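Phosphinothricin N-acetyltransferase (Brucella ovis, PDB 5DWM) probably transfers an acetyl group from acetyl-CoA to the amino group of a small acceptor such as phosphinothricin. Local coordinates at residues 72-77 and 93-98; 105-110 and 139-144; 33-38 and 162-167. All coordinates share one frame; numbering follows the deposited sequence.

Interaction 1 of 3, residues 72-77 and 93-98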
loop_
_atom_site.group_PDB
_atom_site.type_symbol
_atom_site.label_atom_id
_atom_site.label_comp_id
_atom_site.label_asym_id
_atom_site.label_seq_id
_atom_site.Cartn_x
_atom_site.Cartn_y
_atom_site.Cartn_z
ATOM N N LEU A 72 5.079 26.052 8.760
ATOM C CA LEU A 72 6.137 25.258 9.369
ATOM C C LEU A 72 5.976 23.764 9.136
ATOM O O LEU A 72 6.909 23.002 9.420
ATOM C CB LEU A 72 6.190 25.515 10.877
ATOM C CG LEU A 72 6.399 26.975 11.285
ATOM C CD1 LEU A 72 6.537 27.070 12.780
ATOM C CD2 LEU A 72 7.627 27.532 10.598
ATOM N N GLY A 73 4.826 23.325 8.644
ATOM C CA GLY A 73 4.605 21.911 8.399
ATOM C C GLY A 73 3.222 21.733 7.823
ATOM O O GLY A 73 2.407 22.659 7.814
ATOM N N TYR A 74 2.969 20.525 7.326
ATOM C CA TYR A 74 1.678 20.220 6.735
ATOM C C TYR A 74 1.344 18.754 6.974
ATOM O O TYR A 74 2.217 17.930 7.261
ATOM C CB TYR A 74 1.623 20.570 5.238
ATOM C CG TYR A 74 2.530 19.727 4.366
ATOM C CD1 TYR A 74 3.845 20.101 4.142
ATOM C CD2 TYR A 74 2.069 18.558 3.765
ATOM C CE1 TYR A 74 4.681 19.346 3.344
ATOM C CE2 TYR A 74 2.898 17.785 2.961
ATOM C CZ TYR A 74 4.210 18.186 2.758
ATOM O OH TYR A 74 5.051 17.431 1.963
ATOM N N ALA A 75 0.056 18.445 6.862
ATOM C CA ALA A 75 -0.427 17.089 7.042
ATOM C C ALA A 75 -1.642 16.886 6.154
ATOM O O ALA A 75 -2.430 17.811 5.935
ATOM C CB ALA A 75 -0.796 16.798 8.502
ATOM N N TYR A 76 -1.793 15.671 5.643
ATOM C CA TYR A 76 -2.999 15.349 4.900
ATOM C C TYR A 76 -3.314 13.874 5.091
ATOM O O TYR A 76 -2.496 13.097 5.594
ATOM C CB TYR A 76 -2.890 15.729 3.414
ATOM C CG TYR A 76 -1.877 14.932 2.633
ATOM C CD1 TYR A 76 -2.196 13.676 2.118
ATOM C CD2 TYR A 76 -0.597 15.427 2.416
ATOM C CE1 TYR A 76 -1.274 12.941 1.400
ATOM C CE2 TYR A 76 0.334 14.698 1.696
ATOM C CZ TYR A 76 -0.007 13.453 1.196
ATOM O OH TYR A 76 0.924 12.723 0.477
ATOM N N ALA A 77 -4.526 13.504 4.701
ATOM C CA ALA A 77 -4.945 12.116 4.647
ATOM C C ALA A 77 -5.322 11.757 3.219
ATOM O O ALA A 77 -5.619 12.624 2.393
ATOM C CB ALA A 77 -6.124 11.862 5.583
ATOM N N SER A 93 -0.127 11.540 6.329
ATOM C CA SER A 93 1.165 12.004 5.835
ATOM C C SER A 93 1.479 13.327 6.513
ATOM O O SER A 93 0.628 14.218 6.539
ATOM C CB SER A 93 1.103 12.234 4.324
ATOM O OG SER A 93 0.901 11.007 3.647
ATOM N N ILE A 94 2.686 13.459 7.064
ATOM C CA ILE A 94 3.065 14.640 7.836
ATOM C C ILE A 94 4.508 14.979 7.500
ATOM O O ILE A 94 5.380 14.105 7.560
ATOM C CB ILE A 94 2.974 14.405 9.358
ATOM C CG1 ILE A 94 1.621 13.828 9.776
ATOM C CG2 ILE A 94 3.232 15.709 10.108
ATOM C CD1 ILE A 94 1.572 13.436 11.233
ATOM N N TYR A 95 4.770 16.252 7.200
ATOM C CA TYR A 95 6.124 16.737 6.969
ATOM C C TYR A 95 6.317 18.078 7.655
ATOM O O TYR A 95 5.436 18.940 7.602
ATOM C CB TYR A 95 6.430 16.876 5.473
ATOM C CG TYR A 95 6.645 15.533 4.820
ATOM C CD1 TYR A 95 7.880 14.902 4.886
ATOM C CD2 TYR A 95 5.612 14.882 4.161
ATOM C CE1 TYR A 95 8.088 13.670 4.297
ATOM C CE2 TYR A 95 5.810 13.639 3.567
ATOM C CZ TYR A 95 7.052 13.040 3.639
ATOM O OH TYR A 95 7.259 11.809 3.054
ATOM N N ILE A 96 7.486 18.253 8.269
ATOM C CA ILE A 96 7.805 19.438 9.049
ATOM C C ILE A 96 9.034 20.111 8.443
ATOM O O ILE A 96 9.956 19.433 7.973
ATOM C CB ILE A 96 8.055 19.062 10.525
ATOM C CG1 ILE A 96 6.876 18.258 11.093
ATOM C CG2 ILE A 96 8.304 20.299 11.367
ATOM C CD1 ILE A 96 5.572 19.021 11.191
ATOM N N ALA A 97 9.034 21.444 8.443
ATOM C CA ALA A 97 10.209 22.192 7.999
ATOM C C ALA A 97 11.414 21.836 8.868
ATOM O O ALA A 97 11.270 21.651 10.083
ATOM C CB ALA A 97 9.951 23.700 8.082
ATOM N N PRO A 98 12.615 21.738 8.286
ATOM C CA PRO A 98 13.779 21.333 9.092
ATOM C C PRO A 98 14.022 22.216 10.298
ATOM O O PRO A 98 14.349 21.708 11.379
ATOM C CB PRO A 98 14.939 21.409 8.089
ATOM C CG PRO A 98 14.296 21.190 6.768
ATOM C CD PRO A 98 12.956 21.874 6.860
#
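Y76 and S93 meet where their strands pair, and the serine CB sits over one face of the tyrosine ring. S93 CB lies 3.7 Å from the centroid of the Y76 ring, a CH-pi contact only 19° off the ring normal. Y76 CG stands between its own backbone N and carbonyl carbon (chi1 67°), which leans the ring toward the neighbouring strand. Y74 does the same. Its ring runs alongside that of Y95, both pointing the same way, with planes at 33° in an oblique pair. Y74 OH approaches Y95 CD2 at 3.4 Å, and Y74 CE1 packs on Y95 CB.

The backbones hold this register. Y76 with S93 and Y74 with Y95 are antiparallel hydrogen-bonded pairs, each with two N-H...O bonds; Y74 N to Y95 O is 2.9 Å. Beyond them, A97 N bonds to L72 O at 2.8 Å, nearly straight. These two strands form a beta hairpin at the middle of the mixed sheet of the GNAT fold. I94 and I96, on the second strand, belong to the acetyl-CoA site.

The opposite face carries A75, I94 and I96, with G73 across from I96. A75 CB touches I94 CG1 at 4.0 Å. I96 CD1 lies 4.1 Å from G73 CA, where glycine has no side chain to compete for the space.

Further out, the faces are covered by helices. Y74 packs on I23 and Y27 of helix 20-33, and Y95 meets Y27 edge-to-face. Y76 stacks on F55. On the other face I94 touches L110 and I96 touches L109.

Interaction 2 of 3, residues 105-110 and 139-144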
loop_
_atom_site.group_PDB
_atom_site.type_symbol
_atom_site.label_atom_id
_atom_site.label_comp_id
_atom_site.label_asym_id
_atom_site.label_seq_id
_atom_site.Cartn_x
_atom_site.Cartn_y
_atom_site.Cartn_z
ATOM N N ILE A 105 5.201 20.486 16.561
ATOM C CA ILE A 105 4.337 20.845 15.437
ATOM C C ILE A 105 3.653 19.612 14.867
ATOM O O ILE A 105 2.473 19.649 14.493
ATOM C CB ILE A 105 5.171 21.557 14.354
ATOM C CG1 ILE A 105 5.925 22.735 14.956
ATOM C CG2 ILE A 105 4.284 22.012 13.209
ATOM C CD1 ILE A 105 5.036 23.661 15.706
ATOM N N GLY A 106 4.394 18.505 14.769
ATOM C CA GLY A 106 3.805 17.274 14.276
ATOM C C GLY A 106 2.618 16.835 15.108
ATOM O O GLY A 106 1.593 16.410 14.571
ATOM N N LYS A 107 2.725 16.961 16.433
ATOM C CA LYS A 107 1.618 16.555 17.293
ATOM C C LYS A 107 0.398 17.444 17.090
ATOM O O LYS A 107 -0.734 16.950 17.057
ATOM C CB LYS A 107 2.055 16.560 18.757
ATOM C CG LYS A 107 3.028 15.459 19.110
ATOM C CD LYS A 107 3.472 15.534 20.554
ATOM C CE LYS A 107 4.538 16.606 20.760
ATOM N NZ LYS A 107 5.073 16.604 22.154
ATOM N N LEU A 108 0.605 18.762 16.963
ATOM C CA LEU A 108 -0.528 19.651 16.709
ATOM C C LEU A 108 -1.223 19.287 15.409
ATOM O O LEU A 108 -2.458 19.244 15.349
ATOM C CB LEU A 108 -0.074 21.109 16.649
ATOM C CG LEU A 108 0.380 21.776 17.932
ATOM C CD1 LEU A 108 0.846 23.195 17.603
ATOM C CD2 LEU A 108 -0.757 21.777 18.960
ATOM N N LEU A 109 -0.440 19.011 14.361
ATOM C CA LEU A 109 -1.010 18.676 13.063
ATOM C C LEU A 109 -1.758 17.355 13.122
ATOM O O LEU A 109 -2.881 17.245 12.622
ATOM C CB LEU A 109 0.099 18.600 12.007
ATOM C CG LEU A 109 0.541 19.940 11.432
ATOM C CD1 LEU A 109 1.845 19.805 10.663
ATOM C CD2 LEU A 109 -0.538 20.516 10.548
ATOM N N LEU A 110 -1.135 16.331 13.712
ATOM C CA LEU A 110 -1.733 14.999 13.693
ATOM C C LEU A 110 -2.973 14.942 14.574
ATOM O O LEU A 110 -3.963 14.297 14.211
ATOM C CB LEU A 110 -0.700 13.945 14.097
ATOM C CG LEU A 110 -1.112 12.472 14.061
ATOM C CD1 LEU A 110 -1.713 12.085 12.706
ATOM C CD2 LEU A 110 0.086 11.586 14.392
ATOM N N VAL A 139 7.948 7.698 14.265
ATOM C CA VAL A 139 7.422 6.599 15.072
ATOM C C VAL A 139 6.964 7.108 16.434
ATOM O O VAL A 139 5.854 6.805 16.888
ATOM C CB VAL A 139 8.454 5.461 15.192
ATOM C CG1 VAL A 139 7.934 4.383 16.135
ATOM C CG2 VAL A 139 8.770 4.871 13.818
ATOM N N LYS A 140 7.809 7.900 17.099
ATOM C CA LYS A 140 7.457 8.420 18.419
ATOM C C LYS A 140 6.248 9.353 18.353
ATOM O O LYS A 140 5.390 9.333 19.246
ATOM C CB LYS A 140 8.669 9.107 19.044
ATOM N N LEU A 141 6.152 10.173 17.299
ATOM C CA LEU A 141 4.985 11.040 17.140
ATOM C C LEU A 141 3.706 10.218 17.085
ATOM O O LEU A 141 2.709 10.544 17.738
ATOM C CB LEU A 141 5.122 11.884 15.871
ATOM C CG LEU A 141 3.844 12.520 15.296
ATOM C CD1 LEU A 141 3.228 13.520 16.246
ATOM C CD2 LEU A 141 4.095 13.166 13.930
ATOM N N HIS A 142 3.718 9.135 16.306
ATOM C CA HIS A 142 2.511 8.329 16.177
ATOM C C HIS A 142 2.228 7.546 17.454
ATOM O O HIS A 142 1.072 7.433 17.870
ATOM C CB HIS A 142 2.606 7.436 14.940
ATOM C CG HIS A 142 2.433 8.183 13.650
ATOM N ND1 HIS A 142 3.480 8.808 13.003
ATOM C CD2 HIS A 142 1.330 8.435 12.907
ATOM C CE1 HIS A 142 3.029 9.404 11.913
ATOM N NE2 HIS A 142 1.729 9.189 11.829
ATOM N N GLU A 143 3.270 7.013 18.096
ATOM C CA GLU A 143 3.082 6.355 19.387
ATOM C C GLU A 143 2.437 7.297 20.397
ATOM O O GLU A 143 1.528 6.901 21.137
ATOM C CB GLU A 143 4.421 5.850 19.928
ATOM C CG GLU A 143 4.984 4.657 19.175
ATOM C CD GLU A 143 6.342 4.233 19.692
ATOM O OE1 GLU A 143 6.951 5.003 20.465
ATOM O OE2 GLU A 143 6.798 3.129 19.321
ATOM N N SER A 144 2.886 8.553 20.433
ATOM C CA SER A 144 2.376 9.480 21.437
ATOM C C SER A 144 0.905 9.813 21.227
ATOM O O SER A 144 0.225 10.200 22.181
ATOM C CB SER A 144 3.214 10.757 21.458
ATOM O OG SER A 144 2.844 11.622 20.406
#
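L141, on helix 136-144, reaches onto the backbone at the start of helix 105-119. Its CG is anti to the backbone N (chi1 161°), which carries both methyls toward G106. CD1 lies 3.6 Å from G106 C, and CD2 lies by G106 CA. G106 has no side chain, so the leucine can come down on the helix itself. L141 and K107 slide past each other in opposite directions. In one of the two modelled conformers of the lysine, K107 CG meets L141 CD1 at 3.5 Å. In that conformer K107 CD lies 4.0 Å from S144 OG. The serine hydroxyl turns back to bond L141 O of its own helix at 2.9 Å.

L110 crosses H142 at about a right angle. Its CD2 stands over one face of the imidazole, 4.0 Å from the centroid and 25° off the normal, a CH-pi contact offset toward the rim near H142 CD2. The same methyl touches L141 CG, so L110 fits against both residues. The ring is also held by its nitrogens: NE2 bonds to D92 OD2, and ND1 bonds to S138 O. F147 meets it edge-to-face.

The short helix segments cross at -47°, with axes 10.0 Å apart. In the GNAT fold the helix 105-119 begins at the acetyl-CoA site, to which G106 and K107 belong. I94, also of that site, touches L141.

No hydrogen bond joins 105-110 to 139-144. They are held by apolar packing, while the two bonds to the buried imidazole fix its rotation and the face it offers L110.

Interaction 3 of 3, residues 33-38 and 162-167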
loop_
_atom_site.group_PDB
_atom_site.type_symbol
_atom_site.label_atom_id
_atom_site.label_comp_id
_atom_site.label_asym_id
_atom_site.label_seq_id
_atom_site.Cartn_x
_atom_site.Cartn_y
_atom_site.Cartn_z
ATOM N N THR A 33 17.168 15.228 1.948
ATOM C CA THR A 33 17.952 14.961 3.147
ATOM C C THR A 33 17.388 13.861 4.034
ATOM O O THR A 33 18.036 13.510 5.025
ATOM C CB THR A 33 18.087 16.230 4.007
ATOM O OG1 THR A 33 16.829 16.525 4.633
ATOM C CG2 THR A 33 18.511 17.415 3.162
ATOM N N GLY A 34 16.206 13.313 3.734
ATOM C CA GLY A 34 15.555 12.391 4.636
ATOM C C GLY A 34 15.168 11.105 3.928
ATOM O O GLY A 34 15.282 10.979 2.706
ATOM N N THR A 35 14.706 10.146 4.728
ATOM C CA THR A 35 14.314 8.843 4.210
ATOM C C THR A 35 12.884 8.471 4.569
ATOM O O THR A 35 12.484 7.317 4.352
ATOM C CB THR A 35 15.304 7.758 4.639
ATOM O OG1 THR A 35 15.585 7.880 6.042
ATOM C CG2 THR A 35 16.593 7.874 3.848
ATOM N N GLY A 36 12.097 9.415 5.095
ATOM C CA GLY A 36 10.674 9.166 5.237
ATOM C C GLY A 36 9.981 9.127 3.889
ATOM O O GLY A 36 9.060 8.333 3.672
ATOM N N SER A 37 10.415 9.974 2.968
ATOM C CA SER A 37 9.939 9.932 1.595
ATOM C C SER A 37 10.756 8.932 0.792
ATOM O O SER A 37 11.987 8.909 0.876
ATOM C CB SER A 37 10.085 11.307 0.947
ATOM O OG SER A 37 9.773 11.239 -0.432
ATOM N N TYR A 38 10.062 8.116 0.005
ATOM C CA TYR A 38 10.713 7.206 -0.925
ATOM C C TYR A 38 10.854 7.797 -2.325
ATOM O O TYR A 38 11.186 7.065 -3.267
ATOM C CB TYR A 38 10.015 5.842 -0.957
ATOM C CG TYR A 38 10.350 4.925 0.205
ATOM C CD1 TYR A 38 10.884 5.418 1.403
ATOM C CD2 TYR A 38 10.140 3.551 0.101
ATOM C CE1 TYR A 38 11.187 4.555 2.467
ATOM C CE2 TYR A 38 10.438 2.691 1.147
ATOM C CZ TYR A 38 10.945 3.192 2.327
ATOM O OH TYR A 38 11.235 2.322 3.365
ATOM N N ARG A 162 21.341 3.023 1.245
ATOM C CA ARG A 162 20.927 2.238 2.399
ATOM C C ARG A 162 19.603 1.547 2.126
ATOM O O ARG A 162 18.705 2.127 1.503
ATOM C CB ARG A 162 20.712 3.137 3.640
ATOM C CG ARG A 162 21.944 3.447 4.459
ATOM C CD ARG A 162 21.557 3.879 5.884
ATOM N NE ARG A 162 20.612 4.997 5.892
ATOM C CZ ARG A 162 19.384 4.968 6.414
ATOM N NH1 ARG A 162 18.911 3.873 6.997
ATOM N NH2 ARG A 162 18.624 6.051 6.362
ATOM N N TRP A 163 19.473 0.319 2.621
ATOM C CA TRP A 163 18.178 -0.350 2.641
ATOM C C TRP A 163 17.339 0.194 3.790
ATOM O O TRP A 163 17.851 0.454 4.884
ATOM C CB TRP A 163 18.341 -1.864 2.782
ATOM C CG TRP A 163 18.784 -2.516 1.510
ATOM C CD1 TRP A 163 20.029 -3.006 1.226
ATOM C CD2 TRP A 163 17.982 -2.744 0.345
ATOM N NE1 TRP A 163 20.045 -3.539 -0.052
ATOM C CE2 TRP A 163 18.802 -3.383 -0.611
ATOM C CE3 TRP A 163 16.647 -2.468 0.022
ATOM C CZ2 TRP A 163 18.330 -3.745 -1.869
ATOM C CZ3 TRP A 163 16.179 -2.827 -1.223
ATOM C CH2 TRP A 163 17.016 -3.458 -2.158
ATOM N N LEU A 164 16.043 0.351 3.533
ATOM C CA LEU A 164 15.125 1.010 4.449
ATOM C C LEU A 164 13.963 0.075 4.723
ATOM O O LEU A 164 13.543 -0.669 3.837
ATOM C CB LEU A 164 14.548 2.272 3.804
ATOM C CG LEU A 164 15.536 3.207 3.097
ATOM C CD1 LEU A 164 14.788 4.370 2.450
ATOM C CD2 LEU A 164 16.599 3.716 4.061
ATOM N N ASP A 165 13.423 0.143 5.942
ATOM C CA ASP A 165 12.243 -0.624 6.313
ATOM C C ASP A 165 11.038 0.301 6.390
ATOM O O ASP A 165 11.166 1.470 6.755
ATOM C CB ASP A 165 12.401 -1.276 7.693
ATOM C CG ASP A 165 13.532 -2.295 7.751
ATOM O OD1 ASP A 165 14.081 -2.689 6.703
ATOM O OD2 ASP A 165 13.871 -2.715 8.873
ATOM N N THR A 166 9.859 -0.234 6.090
ATOM C CA THR A 166 8.612 0.507 6.269
ATOM C C THR A 166 7.959 0.043 7.563
ATOM O O THR A 166 7.631 -1.138 7.699
ATOM C CB THR A 166 7.653 0.218 5.119
ATOM O OG1 THR A 166 8.218 0.669 3.890
ATOM C CG2 THR A 166 6.309 0.912 5.363
ATOM N N VAL A 167 7.767 0.963 8.507
ATOM C CA VAL A 167 7.058 0.667 9.749
ATOM C C VAL A 167 5.593 1.060 9.588
ATOM O O VAL A 167 5.285 2.192 9.194
ATOM C CB VAL A 167 7.717 1.379 10.945
ATOM C CG1 VAL A 167 6.749 1.458 12.127
ATOM C CG2 VAL A 167 9.014 0.649 11.332
#
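Y38 slides past L164 in the opposite direction, bringing the loop 33-38 against strand 162-167 of the GNAT sheet. The loop follows helix 20-33. The strand lies between strands 124-129 and 148-159.

The apolar part centres on L164. Its CD1 packs obliquely on the Y38 ring, 3.6 Å from Y38 CE1, and is also 4.1 Å from T35 CB. L164 CG is anti to the carbonyl carbon (chi1 -46°), which places CD1 between T35 and Y38, with CD2 turned to R162. L164 CD2 lies over one face of the R162 guanidinium of the same strand, toward its rim and 3.5 Å above its plane.

The polar groups find their partners beyond the two segments. Y38 OH and T166 OG1 both hydrogen-bond to S156 OG, on the neighbouring strand. R162 NH2 makes a salt bridge to D131 OD2.

The second subunit adds to the same region. Y86 of that subunit meets the Y38 ring, and R177 of that subunit makes a salt bridge to D165. The contact is therefore part of the dimer interface.

T35 crosses R162 at about a right angle, with T35 OG1 at the edge of the guanidinium, 3.6 Å from R162 NH2.

Overall arrangement
All three contacts lie within the GNAT domain. Interactions 1 and 2 are neighbours, with centres 11 Å apart. Helix 105-119 packs on the face of the sheet that carries I94 and I96, and so joins the two. In the chain, interaction 1 closes before interaction 2 opens. Interaction 3 spans both, joining a loop early in the chain to the last strand. Its centre is 16 Å from interaction 1 and 18 Å from interaction 2. Hairpin strands 70-79 and 89-96 and strand 162-172 belong to one mixed sheet. Y95 OH touches S37 and so links interactions 1 and 3. Residues of the acetyl-CoA site occur in interactions 1 and 2, whereas interaction 3 lies away from it and faces the second subunit.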